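Local structure of 5' nucleotidase family protein (Staphylococcus aureus subsp. aureus, 4Q7F) at residues A[204-209]-A[230-235]; A[224-229]-A[245-250]; A[249-254]-A[268-273]. The protein belongs to the 5' nucleotidase family and joins a calcineurin-like phosphoesterase domain, which holds two metal ions, to a C-terminal nucleotidase domain. All coordinates share one frame; numbering follows the deposited sequence.

Contact 1: residues A[204-209]-A[230-235]; sequences VCYHGG and YAMLEA. With MG (magnesium ion), chain B.
In the beta-alpha-beta unit built from strand 201-207, helix 229-236 and strand 242-244, a Met-aromatic contact between Met-232 and Tyr-206 packs the helix on its first strand. Met-232 is modelled as selenomethionine. Its SE atom stands over one face of the Tyr-206 ring, 4.1 Å from the ring centroid and 17° off the ring normal. It is displaced toward the CD2-CE2 side, and its shortest contact is to Tyr-206 CE2 at 3.9 Å. Met-232 leaves the helix with CG anti to the carbonyl carbon (chi1 -76°). The chain then bends at the CG-SE bond (chi3 95°). This bend carries the terminal methyl along the CG side of the ring toward Val-204, where Met-232 CE lies 4.3 Å from Val-204 CG1. One residue thus spans two strand positions.

The other face of the tyrosine ring is covered from within its own segment. Gly-208 CA sits 3.5 Å above the plane of the Tyr-206 ring, again off centre. The ring is therefore sandwiched between selenium and backbone. At its far end the Tyr-206 hydroxyl accepts a hydrogen bond from the backbone N of Glu-228, at the N-cap of the helix.

Past Tyr-206 the strand ends in an inverse gamma turn centred on His-207, itself a metal ligand. His-207 NE2 binds the magnesium ion in the plane of its ring at 2.6 Å, while ND1 is hydrogen-bonded to Asn-70 O. These two partners fix the rotation of the ring.

The apolar cluster is buried and continues beyond the two segments. Met-232 also touches Leu-188 of helix 184-198, Leu-162 of strand 155-163 and Phe-243 of strand 242-244, so it fills the layer between helices 184-198 and 229-236 and the sheet beneath them.

Contact 2: residues A[224-229]-A[245-250]; sequences TGENEG and TGHQHR. With MG (magnesium ion), chain B; MN (manganese (II) ion), chain C; 3D1 ((2R,3S,5R)-5-(6-amino-9H-purin-9-yl)-tetrahydro-2-(hydroxymethyl)furan-3-ol), chain D.
Asn-227 and His-247 bury the most surface here, followed by Gln-248 and Glu-226. The His-247 ring is gripped at both nitrogens. ND1 binds the magnesium ion at 2.5 Å. On the other side, His-247 NE2 donates a hydrogen bond to Glu-226 OE1 over 2.7 Å with an angle of 162°. The acceptor lies in the ring plane and uses its anti lone pair. Glu-226 reaches the ring with an extended chain, and its carboxylate plane is turned 72° from the imidazole. Metal and carboxylate together set the rotation of the ring.

Asn-227 meets the same ring at its edge, with OD1 3.5 Å from His-247 CD2. Its amide also meets that of Gln-248, which comes from the opposite direction, the planes 47° apart. Asn-227 ND2 and Gln-248 NE2 are 3.4 Å apart, but both are donors, and each has its own partner elsewhere: ND2 bonds to Glu-221 OE1, and the strongest polar partner of Gln-248 is Phe-210. Gln-248 OE1 accepts from Arg-250 NH1 at 3.1 Å, from above the carbonyl plane.

Glu-226 OE1 also lies 3.2 Å from O5' of the bound 3D1, so the carboxylate lines the ligand pocket. His-247 O accepts a hydrogen bond from water 1, which bridges magnesium and manganese. His-249 NE2 binds the manganese ion. Two histidines serving one metal each is the mark of the GHxH motif in the dinuclear site of calcineurin-like phosphoesterases.

Contact 3: residues A[249-254]-A[268-273]; sequences HRQIAE and GTTVGR. With MN (manganese (II) ion), chain C.
Gln-251 reaches out from strand 251-256 and brings its amide up to Thr-269, just before strand 270-278, and Thr-270, its first residue. Its chain is extended beyond CG. It crosses the side chain of Thr-269 at about a right angle and runs at a slant to that of Thr-270.

The amide nitrogen does most of the touching. Gln-251 NE2 is 3.5 Å from Thr-269 OG1. It is equally close, 3.5 Å, to the methyl CG2 of Thr-270. That methyl also lies 3.8 Å from Gln-251 OE1, so it packs against the amide group as a whole. Chi1 of 60° in Thr-270 sets CG2 anti to the carbonyl carbon, and it is this methyl that meets the amide. The hydroxyl makes a weak hydrogen bond to Pro-264 O.

Water 3 joins the two segments. It accepts from Gln-251 NE2 at 3.0 Å and donates to Thr-269 OG1 at 2.9 Å. The same hydroxyl has a weak hydrogen bond to Thr-266 O.

The two strands belong to different sheets: 251-256 is an outermost strand of the six-stranded sheet, and 270-278 lies inside the five-stranded one. Gln-251 and Ala-253 also touch Leu-291 of strand 284-293. The contact is small and partly buried. At this point, then, the two segments are joined by a water-mediated polar link beside a methyl-amide contact, and no direct hydrogen bond is made between them.

Contacts 1 and 2 meet at the dinuclear metal site; contact 3 reaches it only through His-249. The centres of contacts 1 and 2 are about 8 Å apart, and their segments alternate along the chain. Gly-209 joins them: its O is 2.9 Å from Gly-229 N and its N is 2.9 Å from Asn-227 OD1, both probable hydrogen bonds. Each supplies a magnesium ligand, His-207 from contact 1 and His-247 from contact 2. Contacts 2 and 3 share His-249 and Arg-250, so the manganese ligand leads into strand 251-256; their centres are about 14 Å apart. Contacts 1 and 3 do not touch, their nearest atoms being about 6 Å apart. Contact 2 alone borders the 3D1 pocket.

Contact 1: residues A[204-209]-A[230-235]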
loop_
_atom_site.group_PDB
_atom_site.type_symbol
_atom_site.label_atom_id
_atom_site.label_comp_id
_atom_site.label_asym_id
_atom_site.label_seq_id
_atom_site.Cartn_x
_atom_site.Cartn_y
_atom_site.Cartn_z
ATOM N N VAL A 204 -8.233 -19.932 0.132
ATOM C CA VAL A 204 -8.132 -18.815 -0.770
ATOM C C VAL A 204 -7.152 -17.800 -0.191
ATOM O O VAL A 204 -7.332 -17.350 0.957
ATOM C CB VAL A 204 -9.490 -18.102 -0.946
ATOM C CG1 VAL A 204 -9.306 -16.871 -1.815
ATOM C CG2 VAL A 204 -10.523 -19.040 -1.554
ATOM N N CYS A 205 -6.114 -17.456 -0.950
ATOM C CA CYS A 205 -5.164 -16.419 -0.526
ATOM C C CYS A 205 -5.354 -15.252 -1.471
ATOM O O CYS A 205 -4.871 -15.253 -2.603
ATOM C CB CYS A 205 -3.714 -16.871 -0.537
ATOM S SG CYS A 205 -3.343 -18.194 0.621
ATOM N N TYR A 206 -6.068 -14.253 -0.978
ATOM C CA TYR A 206 -6.428 -13.086 -1.749
ATOM C C TYR A 206 -5.723 -11.846 -1.267
ATOM O O TYR A 206 -5.890 -11.452 -0.118
ATOM C CB TYR A 206 -7.942 -12.919 -1.612
ATOM C CG TYR A 206 -8.556 -11.666 -2.201
ATOM C CD1 TYR A 206 -8.249 -11.239 -3.491
ATOM C CD2 TYR A 206 -9.532 -10.972 -1.496
ATOM C CE1 TYR A 206 -8.866 -10.118 -4.034
ATOM C CE2 TYR A 206 -10.145 -9.859 -2.024
ATOM C CZ TYR A 206 -9.815 -9.435 -3.292
ATOM O OH TYR A 206 -10.445 -8.328 -3.796
ATOM N N HIS A 207 -4.890 -11.248 -2.116
ATOM C CA HIS A 207 -4.287 -10.014 -1.737
ATOM C C HIS A 207 -5.325 -8.930 -2.037
ATOM O O HIS A 207 -5.287 -8.313 -3.076
ATOM C CB HIS A 207 -3.016 -9.688 -2.470
ATOM C CG HIS A 207 -2.374 -8.464 -1.919
ATOM N ND1 HIS A 207 -1.516 -8.509 -0.851
ATOM C CD2 HIS A 207 -2.569 -7.154 -2.190
ATOM C CE1 HIS A 207 -1.146 -7.286 -0.532
ATOM N NE2 HIS A 207 -1.773 -6.446 -1.325
ATOM N N GLY A 208 -6.269 -8.782 -1.119
ATOM C CA GLY A 208 -7.350 -7.828 -1.218
ATOM C C GLY A 208 -8.092 -7.970 0.097
ATOM O O GLY A 208 -7.773 -8.879 0.901
ATOM N N GLY A 209 -9.081 -7.112 0.318
ATOM C CA GLY A 209 -9.827 -7.125 1.573
ATOM C C GLY A 209 -11.341 -7.145 1.469
ATOM O O GLY A 209 -11.912 -7.703 0.520
ATOM N N TYR A 230 -15.917 -9.639 0.653
ATOM C CA TYR A 230 -17.231 -9.922 1.206
ATOM C C TYR A 230 -18.087 -10.698 0.208
ATOM O O TYR A 230 -18.681 -11.723 0.555
ATOM C CB TYR A 230 -17.957 -8.658 1.657
ATOM C CG TYR A 230 -19.246 -8.986 2.359
ATOM C CD1 TYR A 230 -20.426 -9.176 1.642
ATOM C CD2 TYR A 230 -19.284 -9.132 3.736
ATOM C CE1 TYR A 230 -21.608 -9.505 2.281
ATOM C CE2 TYR A 230 -20.467 -9.447 4.389
ATOM C CZ TYR A 230 -21.622 -9.637 3.658
ATOM O OH TYR A 230 -22.787 -9.958 4.311
ATOM N N ALA A 231 -18.146 -10.212 -1.027
ATOM C CA ALA A 231 -18.926 -10.878 -2.069
ATOM C C ALA A 231 -18.441 -12.323 -2.249
ATOM O O ALA A 231 -19.235 -13.220 -2.508
ATOM C CB ALA A 231 -18.827 -10.117 -3.373
HETATM N N MSE A 232 -17.138 -12.536 -2.112
HETATM C CA MSE A 232 -16.559 -13.884 -2.247
HETATM C C MSE A 232 -17.049 -14.801 -1.142
HETATM O O MSE A 232 -17.493 -15.929 -1.398
HETATM C CB MSE A 232 -15.042 -13.769 -2.283
HETATM C CG MSE A 232 -14.564 -13.260 -3.639
HETATM SE SE MSE A 232 -12.794 -12.385 -3.454
HETATM C CE MSE A 232 -11.746 -13.984 -3.934
ATOM N N LEU A 233 -16.981 -14.338 0.100
ATOM C CA LEU A 233 -17.467 -15.138 1.229
ATOM C C LEU A 233 -18.981 -15.331 1.164
ATOM O O LEU A 233 -19.479 -16.451 1.277
ATOM C CB LEU A 233 -17.080 -14.484 2.560
ATOM C CG LEU A 233 -15.609 -14.584 2.953
ATOM C CD1 LEU A 233 -15.273 -13.590 4.046
ATOM C CD2 LEU A 233 -15.281 -16.001 3.387
ATOM N N GLU A 234 -19.702 -14.228 0.984
ATOM C CA GLU A 234 -21.149 -14.247 0.900
ATOM C C GLU A 234 -21.636 -15.306 -0.096
ATOM O O GLU A 234 -22.604 -16.008 0.170
ATOM C CB GLU A 234 -21.668 -12.863 0.478
ATOM C CG GLU A 234 -23.180 -12.765 0.300
ATOM C CD GLU A 234 -23.628 -11.427 -0.290
ATOM O OE1 GLU A 234 -24.676 -10.917 0.142
ATOM O OE2 GLU A 234 -22.939 -10.870 -1.174
ATOM N N ALA A 235 -20.964 -15.411 -1.236
ATOM C CA ALA A 235 -21.347 -16.356 -2.272
ATOM C C ALA A 235 -20.762 -17.749 -2.099
ATOM O O ALA A 235 -21.439 -18.744 -2.398
ATOM C CB ALA A 235 -20.939 -15.814 -3.632
HETATM MG MG MG B . -1.752 -3.885 -1.379
HETATM O O HOH W 1 -1.797 -2.343 0.352
#

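Contact 2: residues A[224-229]-A[245-250]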
loop_
_atom_site.group_PDB
_atom_site.type_symbol
_atom_site.label_atom_id
_atom_site.label_comp_id
_atom_site.label_asym_id
_atom_site.label_seq_id
_atom_site.Cartn_x
_atom_site.Cartn_y
_atom_site.Cartn_z
ATOM N N THR A 224 -16.290 -0.306 -5.590
ATOM C CA THR A 224 -15.563 -0.169 -6.864
ATOM C C THR A 224 -15.020 -1.465 -7.468
ATOM O O THR A 224 -14.587 -1.480 -8.618
ATOM C CB THR A 224 -14.333 0.746 -6.675
ATOM O OG1 THR A 224 -13.434 0.155 -5.729
ATOM C CG2 THR A 224 -14.742 2.113 -6.170
ATOM N N GLY A 225 -15.013 -2.544 -6.703
ATOM C CA GLY A 225 -14.436 -3.800 -7.183
ATOM C C GLY A 225 -12.988 -3.956 -6.717
ATOM O O GLY A 225 -12.375 -5.025 -6.904
ATOM N N GLU A 226 -12.424 -2.902 -6.127
ATOM C CA GLU A 226 -11.061 -2.974 -5.580
ATOM C C GLU A 226 -10.969 -4.140 -4.611
ATOM O O GLU A 226 -10.042 -4.953 -4.668
ATOM C CB GLU A 226 -10.683 -1.685 -4.824
ATOM C CG GLU A 226 -9.368 -1.829 -4.038
ATOM C CD GLU A 226 -8.967 -0.590 -3.238
ATOM O OE1 GLU A 226 -7.963 -0.671 -2.490
ATOM O OE2 GLU A 226 -9.649 0.450 -3.344
ATOM N N ASN A 227 -11.948 -4.192 -3.712
ATOM C CA ASN A 227 -12.033 -5.213 -2.686
ATOM C C ASN A 227 -13.287 -6.009 -2.913
ATOM O O ASN A 227 -14.387 -5.439 -2.986
ATOM C CB ASN A 227 -12.072 -4.545 -1.307
ATOM C CG ASN A 227 -10.761 -3.874 -0.955
ATOM O OD1 ASN A 227 -9.736 -4.540 -0.830
ATOM N ND2 ASN A 227 -10.794 -2.555 -0.766
ATOM N N GLU A 228 -13.124 -7.321 -3.031
ATOM C CA GLU A 228 -14.236 -8.217 -3.314
ATOM C C GLU A 228 -14.368 -9.345 -2.292
ATOM O O GLU A 228 -15.061 -10.328 -2.547
ATOM C CB GLU A 228 -14.006 -8.868 -4.682
ATOM C CG GLU A 228 -13.581 -7.924 -5.795
ATOM C CD GLU A 228 -13.328 -8.649 -7.105
ATOM O OE1 GLU A 228 -14.263 -9.283 -7.623
ATOM O OE2 GLU A 228 -12.211 -8.554 -7.643
ATOM N N GLY A 229 -13.708 -9.213 -1.148
ATOM C CA GLY A 229 -13.705 -10.264 -0.140
ATOM C C GLY A 229 -15.065 -10.635 0.422
ATOM O O GLY A 229 -15.348 -11.815 0.648
ATOM N N THR A 245 -6.575 -12.956 3.583
ATOM C CA THR A 245 -6.673 -11.649 2.956
ATOM C C THR A 245 -5.529 -10.711 3.356
ATOM O O THR A 245 -4.719 -11.028 4.214
ATOM C CB THR A 245 -8.024 -10.983 3.290
ATOM O OG1 THR A 245 -8.127 -10.740 4.694
ATOM C CG2 THR A 245 -9.160 -11.841 2.831
ATOM N N GLY A 246 -5.476 -9.543 2.727
ATOM C CA GLY A 246 -4.422 -8.561 3.003
ATOM C C GLY A 246 -4.838 -7.236 2.406
ATOM O O GLY A 246 -6.034 -6.916 2.385
ATOM N N HIS A 247 -3.848 -6.463 1.943
ATOM C CA HIS A 247 -4.053 -5.203 1.221
ATOM C C HIS A 247 -4.546 -4.014 2.007
ATOM O O HIS A 247 -4.065 -2.898 1.793
ATOM C CB HIS A 247 -5.003 -5.437 0.027
ATOM C CG HIS A 247 -5.246 -4.227 -0.812
ATOM N ND1 HIS A 247 -4.241 -3.603 -1.518
ATOM C CD2 HIS A 247 -6.382 -3.545 -1.097
ATOM C CE1 HIS A 247 -4.741 -2.589 -2.190
ATOM N NE2 HIS A 247 -6.038 -2.528 -1.951
ATOM N N GLN A 248 -5.523 -4.235 2.883
ATOM C CA GLN A 248 -6.074 -3.157 3.670
ATOM C C GLN A 248 -5.294 -2.918 4.958
ATOM O O GLN A 248 -5.545 -1.925 5.629
ATOM C CB GLN A 248 -7.544 -3.429 3.977
ATOM C CG GLN A 248 -8.462 -3.418 2.754
ATOM C CD GLN A 248 -9.895 -3.800 3.132
ATOM O OE1 GLN A 248 -10.108 -4.753 3.877
ATOM N NE2 GLN A 248 -10.869 -3.052 2.638
ATOM N N HIS A 249 -4.359 -3.825 5.310
ATOM C CA HIS A 249 -3.539 -3.676 6.519
ATOM C C HIS A 249 -4.365 -3.741 7.810
ATOM O O HIS A 249 -3.982 -3.186 8.848
ATOM C CB HIS A 249 -2.776 -2.366 6.483
ATOM C CG HIS A 249 -1.869 -2.221 5.310
ATOM N ND1 HIS A 249 -0.970 -1.187 5.200
ATOM C CD2 HIS A 249 -1.651 -3.023 4.245
ATOM C CE1 HIS A 249 -0.284 -1.324 4.078
ATOM N NE2 HIS A 249 -0.650 -2.449 3.504
ATOM N N ARG A 250 -5.506 -4.401 7.745
ATOM C CA ARG A 250 -6.360 -4.562 8.905
ATOM C C ARG A 250 -5.984 -5.842 9.654
ATOM O O ARG A 250 -5.317 -6.717 9.091
ATOM C CB ARG A 250 -7.796 -4.652 8.444
ATOM C CG ARG A 250 -8.253 -3.403 7.713
ATOM C CD ARG A 250 -9.521 -3.663 6.944
ATOM N NE ARG A 250 -10.649 -3.831 7.840
ATOM C CZ ARG A 250 -11.895 -4.053 7.441
ATOM N NH1 ARG A 250 -12.174 -4.193 6.150
ATOM N NH2 ARG A 250 -12.861 -4.176 8.341
HETATM MG MG MG B . -1.752 -3.885 -1.379
HETATM MN MN MN C . 0.049 -3.171 1.367
HETATM O "O5'" 3D1 D . -5.458 1.238 -2.226
HETATM C "C5'" 3D1 D . -4.379 2.112 -2.546
HETATM C "C4'" 3D1 D . -3.051 1.383 -2.446
HETATM O "O4'" 3D1 D . -2.078 2.233 -3.035
HETATM C "C1'" 3D1 D . -1.158 2.739 -2.063
HETATM N N9 3D1 D . -0.910 4.183 -2.328
HETATM C C4 3D1 D . 0.003 4.586 -3.201
HETATM N N3 3D1 D . 0.873 3.936 -4.007
HETATM C C2 3D1 D . 1.704 4.626 -4.810
HETATM N N1 3D1 D . 1.713 5.985 -4.869
HETATM C C6 3D1 D . 0.891 6.752 -4.116
HETATM N N6 3D1 D . 0.930 8.109 -4.210
HETATM C C5 3D1 D . -0.056 6.057 -3.218
HETATM N N7 3D1 D . -1.007 6.411 -2.329
HETATM C C8 3D1 D . -1.529 5.274 -1.802
HETATM C "C2'" 3D1 D . -1.730 2.386 -0.697
HETATM C "C3'" 3D1 D . -2.530 1.142 -1.034
HETATM O "O3'" 3D1 D . -1.638 0.008 -1.023
HETATM O O HOH W 1 -1.797 -2.343 0.352
HETATM O O HOH W 2 0.184 -0.804 0.785
#

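Contact 3: residues A[249-254]-A[268-273]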
loop_
_atom_site.group_PDB
_atom_site.type_symbol
_atom_site.label_atom_id
_atom_site.label_comp_id
_atom_site.label_asym_id
_atom_site.label_seq_id
_atom_site.Cartn_x
_atom_site.Cartn_y
_atom_site.Cartn_z
ATOM N N HIS A 249 -4.359 -3.825 5.310
ATOM C CA HIS A 249 -3.539 -3.676 6.519
ATOM C C HIS A 249 -4.365 -3.741 7.810
ATOM O O HIS A 249 -3.982 -3.186 8.848
ATOM C CB HIS A 249 -2.776 -2.366 6.483
ATOM C CG HIS A 249 -1.869 -2.221 5.310
ATOM N ND1 HIS A 249 -0.970 -1.187 5.200
ATOM C CD2 HIS A 249 -1.651 -3.023 4.245
ATOM C CE1 HIS A 249 -0.284 -1.324 4.078
ATOM N NE2 HIS A 249 -0.650 -2.449 3.504
ATOM N N ARG A 250 -5.506 -4.401 7.745
ATOM C CA ARG A 250 -6.360 -4.562 8.905
ATOM C C ARG A 250 -5.984 -5.842 9.654
ATOM O O ARG A 250 -5.317 -6.717 9.091
ATOM C CB ARG A 250 -7.796 -4.652 8.444
ATOM C CG ARG A 250 -8.253 -3.403 7.713
ATOM C CD ARG A 250 -9.521 -3.663 6.944
ATOM N NE ARG A 250 -10.649 -3.831 7.840
ATOM C CZ ARG A 250 -11.895 -4.053 7.441
ATOM N NH1 ARG A 250 -12.174 -4.193 6.150
ATOM N NH2 ARG A 250 -12.861 -4.176 8.341
ATOM N N GLN A 251 -6.411 -5.921 10.925
ATOM C CA GLN A 251 -6.148 -7.073 11.779
ATOM C C GLN A 251 -7.456 -7.792 12.034
ATOM O O GLN A 251 -8.310 -7.324 12.805
ATOM C CB GLN A 251 -5.432 -6.645 13.051
ATOM C CG GLN A 251 -4.113 -5.975 12.689
ATOM C CD GLN A 251 -3.157 -5.849 13.835
ATOM O OE1 GLN A 251 -3.512 -6.079 14.984
ATOM N NE2 GLN A 251 -1.915 -5.484 13.522
ATOM N N ILE A 252 -7.623 -8.902 11.323
ATOM C CA ILE A 252 -8.845 -9.679 11.361
ATOM C C ILE A 252 -8.537 -11.148 11.536
ATOM O O ILE A 252 -7.624 -11.655 10.905
ATOM C CB ILE A 252 -9.609 -9.507 10.027
ATOM C CG1 ILE A 252 -10.069 -8.051 9.882
ATOM C CG2 ILE A 252 -10.815 -10.433 9.955
ATOM C CD1 ILE A 252 -10.693 -7.747 8.542
ATOM N N ALA A 253 -9.309 -11.809 12.396
ATOM C CA ALA A 253 -9.200 -13.242 12.639
ATOM C C ALA A 253 -10.502 -13.655 13.282
ATOM O O ALA A 253 -10.686 -13.497 14.494
ATOM C CB ALA A 253 -8.033 -13.577 13.555
ATOM N N GLU A 254 -11.407 -14.182 12.468
ATOM C CA GLU A 254 -12.720 -14.561 12.942
ATOM C C GLU A 254 -13.294 -15.595 11.998
ATOM O O GLU A 254 -12.616 -16.045 11.070
ATOM C CB GLU A 254 -13.602 -13.310 13.005
ATOM C CG GLU A 254 -13.899 -12.678 11.659
ATOM C CD GLU A 254 -14.535 -11.301 11.788
ATOM O OE1 GLU A 254 -15.710 -11.146 11.401
ATOM O OE2 GLU A 254 -13.866 -10.378 12.303
ATOM N N GLY A 268 4.805 -7.028 9.625
ATOM C CA GLY A 268 5.171 -8.106 10.548
ATOM C C GLY A 268 4.931 -7.833 12.032
ATOM O O GLY A 268 5.693 -8.258 12.834
ATOM N N THR A 269 3.886 -7.077 12.374
ATOM C CA THR A 269 3.554 -6.828 13.768
ATOM C C THR A 269 2.667 -7.963 14.270
ATOM O O THR A 269 2.507 -8.141 15.480
ATOM C CB THR A 269 2.803 -5.499 13.949
ATOM O OG1 THR A 269 1.612 -5.532 13.173
ATOM C CG2 THR A 269 3.650 -4.338 13.481
ATOM N N THR A 270 2.087 -8.724 13.331
ATOM C CA THR A 270 1.246 -9.885 13.669
ATOM C C THR A 270 1.458 -10.991 12.612
ATOM O O THR A 270 2.081 -10.760 11.570
ATOM C CB THR A 270 -0.260 -9.525 13.783
ATOM O OG1 THR A 270 -0.730 -9.004 12.542
ATOM C CG2 THR A 270 -0.506 -8.458 14.841
ATOM N N VAL A 271 1.019 -12.194 12.953
ATOM C CA VAL A 271 1.089 -13.369 12.119
ATOM C C VAL A 271 -0.255 -14.072 12.236
ATOM O O VAL A 271 -0.728 -14.260 13.344
ATOM C CB VAL A 271 2.150 -14.351 12.643
ATOM C CG1 VAL A 271 2.066 -15.656 11.874
ATOM C CG2 VAL A 271 3.536 -13.741 12.549
ATOM N N GLY A 272 -0.871 -14.440 11.113
ATOM C CA GLY A 272 -2.147 -15.145 11.138
ATOM C C GLY A 272 -1.868 -16.625 11.281
ATOM O O GLY A 272 -0.948 -17.137 10.641
ATOM N N ARG A 273 -2.632 -17.304 12.137
ATOM C CA ARG A 273 -2.474 -18.757 12.319
ATOM C C ARG A 273 -3.846 -19.400 12.261
ATOM O O ARG A 273 -4.745 -19.009 12.998
ATOM C CB ARG A 273 -1.815 -19.113 13.641
ATOM C CG ARG A 273 -1.545 -20.609 13.793
ATOM C CD ARG A 273 -1.004 -20.949 15.166
ATOM N NE ARG A 273 -2.034 -20.894 16.215
ATOM C CZ ARG A 273 -1.780 -20.865 17.521
ATOM N NH1 ARG A 273 -0.532 -20.871 17.974
ATOM N NH2 ARG A 273 -2.775 -20.848 18.393
HETATM MN MN MN C . 0.049 -3.171 1.367
HETATM O O HOH W 3 -0.195 -4.344 11.314
HETATM O O HOH W 1 -1.797 -2.343 0.352
HETATM O O HOH W 2 0.184 -0.804 0.785
#